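Long-range contact in TagI restriction endonuclease (Thermocrispum agreste, PDB 6GHS), which probably cleaves DNA carrying modified cytosines such as 5-methylcytosine, pairing an SRA domain for recognition with an HNH nuclease domain: residues W134-E139 with V146-L151. Numbering follows the deposited sequence.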
loop_
_atom_site.group_PDB
_atom_site.type_symbol
_atom_site.label_atom_id
_atom_site.label_comp_id
_atom_site.label_asym_id
_atom_site.label_seq_id
_atom_site.Cartn_x
_atom_site.Cartn_y
_atom_site.Cartn_z
ATOM N N TRP A 134 6.346 -1.920 17.354
ATOM C CA TRP A 134 5.678 -2.489 18.516
ATOM C C TRP A 134 6.527 -2.288 19.748
ATOM O O TRP A 134 7.640 -1.767 19.666
ATOM C CB TRP A 134 5.448 -3.985 18.306
ATOM C CG TRP A 134 6.716 -4.704 18.049
ATOM C CD1 TRP A 134 7.551 -5.267 18.972
ATOM C CD2 TRP A 134 7.330 -4.902 16.778
ATOM N NE1 TRP A 134 8.642 -5.819 18.348
ATOM C CE2 TRP A 134 8.530 -5.610 17.001
ATOM C CE3 TRP A 134 6.976 -4.555 15.467
ATOM C CZ2 TRP A 134 9.379 -5.976 15.967
ATOM C CZ3 TRP A 134 7.822 -4.919 14.435
ATOM C CH2 TRP A 134 9.013 -5.623 14.691
ATOM N N PHE A 135 5.987 -2.713 20.888
ATOM C CA PHE A 135 6.741 -2.802 22.131
ATOM C C PHE A 135 6.877 -4.248 22.541
ATOM O O PHE A 135 5.965 -5.052 22.317
ATOM C CB PHE A 135 6.076 -1.986 23.222
ATOM C CG PHE A 135 6.225 -0.521 23.012
ATOM C CD1 PHE A 135 5.447 0.135 22.065
ATOM C CD2 PHE A 135 7.175 0.200 23.710
ATOM C CE1 PHE A 135 5.594 1.494 21.843
ATOM C CE2 PHE A 135 7.326 1.556 23.495
ATOM C CZ PHE A 135 6.537 2.206 22.560
ATOM N N ALA A 136 8.040 -4.574 23.100
ATOM C CA ALA A 136 8.306 -5.906 23.639
ATOM C C ALA A 136 9.079 -5.759 24.940
ATOM O O ALA A 136 9.403 -4.643 25.348
ATOM C CB ALA A 136 9.084 -6.748 22.633
ATOM N N ASN A 137 9.360 -6.883 25.587
ATOM C CA ASN A 137 10.158 -6.895 26.798
ATOM C C ASN A 137 11.618 -7.027 26.440
ATOM O O ASN A 137 11.983 -7.821 25.579
ATOM C CB ASN A 137 9.738 -8.048 27.684
ATOM C CG ASN A 137 8.283 -7.960 28.082
ATOM O OD1 ASN A 137 7.755 -6.875 28.353
ATOM N ND2 ASN A 137 7.623 -9.097 28.108
ATOM N N HIS A 138 12.439 -6.219 27.104
ATOM C CA HIS A 138 13.897 -6.262 26.988
ATOM C C HIS A 138 14.415 -7.640 27.397
ATOM O O HIS A 138 13.920 -8.221 28.365
ATOM C CB HIS A 138 14.465 -5.185 27.907
ATOM C CG HIS A 138 15.946 -5.023 27.828
ATOM N ND1 HIS A 138 16.655 -5.197 26.661
ATOM C CD2 HIS A 138 16.844 -4.650 28.769
ATOM C CE1 HIS A 138 17.933 -4.957 26.893
ATOM N NE2 HIS A 138 18.074 -4.616 28.162
ATOM N N GLU A 139 15.384 -8.171 26.657
ATOM C CA GLU A 139 15.900 -9.520 26.934
ATOM C C GLU A 139 16.655 -9.599 28.258
ATOM O O GLU A 139 16.421 -10.502 29.063
ATOM C CB GLU A 139 16.790 -10.018 25.799
ATOM C CG GLU A 139 15.991 -10.580 24.641
ATOM C CD GLU A 139 16.853 -11.069 23.496
ATOM O OE1 GLU A 139 18.094 -10.905 23.530
ATOM O OE2 GLU A 139 16.269 -11.624 22.547
ATOM N N VAL A 146 10.736 -2.178 25.630
ATOM C CA VAL A 146 11.435 -1.426 24.591
ATOM C C VAL A 146 10.575 -1.329 23.342
ATOM O O VAL A 146 9.712 -2.175 23.095
ATOM C CB VAL A 146 12.793 -2.049 24.204
ATOM C CG1 VAL A 146 13.789 -1.852 25.332
ATOM C CG2 VAL A 146 12.662 -3.532 23.831
ATOM N N CYS A 147 10.857 -0.296 22.562
ATOM C CA CYS A 147 10.221 -0.050 21.290
ATOM C C CYS A 147 10.992 -0.766 20.186
ATOM O O CYS A 147 12.206 -0.784 20.220
ATOM C CB CYS A 147 10.243 1.446 21.038
ATOM S SG CYS A 147 9.143 1.920 19.714
ATOM N N GLN A 148 10.307 -1.341 19.206
ATOM C CA GLN A 148 10.989 -2.037 18.109
ATOM C C GLN A 148 10.377 -1.758 16.746
ATOM O O GLN A 148 9.197 -1.467 16.628
ATOM C CB GLN A 148 11.009 -3.540 18.362
ATOM C CG GLN A 148 12.215 -4.002 19.152
ATOM C CD GLN A 148 12.247 -5.505 19.354
ATOM O OE1 GLN A 148 11.213 -6.147 19.567
ATOM N NE2 GLN A 148 13.443 -6.076 19.293
ATOM N N PHE A 149 11.203 -1.860 15.716
ATOM C CA PHE A 149 10.806 -1.523 14.360
ATOM C C PHE A 149 11.194 -2.663 13.430
ATOM O O PHE A 149 12.172 -3.363 13.674
ATOM C CB PHE A 149 11.474 -0.210 13.925
ATOM C CG PHE A 149 11.188 0.941 14.847
ATOM C CD1 PHE A 149 11.961 1.146 15.979
ATOM C CD2 PHE A 149 10.120 1.807 14.601
ATOM C CE1 PHE A 149 11.681 2.196 16.838
ATOM C CE2 PHE A 149 9.835 2.856 15.460
ATOM C CZ PHE A 149 10.618 3.053 16.574
ATOM N N GLN A 150 10.402 -2.848 12.379
ATOM C CA GLN A 150 10.739 -3.751 11.296
ATOM C C GLN A 150 11.133 -2.942 10.055
ATOM O O GLN A 150 10.340 -2.129 9.563
ATOM C CB GLN A 150 9.549 -4.640 10.989
ATOM C CG GLN A 150 9.895 -5.831 10.111
ATOM C CD GLN A 150 8.673 -6.627 9.717
ATOM O OE1 GLN A 150 7.572 -6.084 9.605
ATOM N NE2 GLN A 150 8.860 -7.922 9.501
ATOM N N LEU A 151 12.359 -3.157 9.565
ATOM C CA LEU A 151 12.864 -2.462 8.367
ATOM C C LEU A 151 13.147 -3.452 7.236
ATOM O O LEU A 151 13.701 -4.517 7.472
ATOM C CB LEU A 151 14.113 -1.634 8.683
ATOM C CG LEU A 151 13.855 -0.416 9.579
ATOM C CD1 LEU A 151 13.892 -0.796 11.047
ATOM C CD2 LEU A 151 14.854 0.698 9.327
#
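Trp-134 and Gln-148 face each other as a hydrogen-bonded antiparallel pair in the hairpin of strands 122-137 and 145-153, and their side chains repeat the pairing of their backbones. The indole lies over the glutamine stem, with CB of Gln-148 3.1 Å above the ring plane, toward its rim. Chi1 of 58° sets CG of Trp-134 between its own N and carbonyl carbon, folding the ring over the neighbouring strand, where NE1 donates to OE1 of Gln-148 at 2.9 Å. That bond is bent, 146° at the hydrogen, and the amide stands 74° from the ring plane. At the far edge of the indole, CZ3 meets CB of Gln-150. Replacing Trp-134 with an alanine would probably take away the indole's cover on CB of Gln-148 and leave OE1 without the indole N-H.

On the other face of the sheet, Phe-135 and Cys-147 form the non-hydrogen-bonded pair. SG of Cys-147 lies over the phenyl face, 4.3 Å from the centroid, a sulfur-aromatic contact beside the CH-pi approach of CA. The next pair, Ala-136 and Val-146, returns to the Trp-134 face and exchanges two backbone hydrogen bonds.

OE1 of Gln-148 also accepts from Lys-236 of the second subunit, whose His-237 meets the Trp-134 ring edge-to-face. One amide oxygen thus takes both a neutral and a probably charged donor, tying this SRA-domain hairpin to the dimer interface.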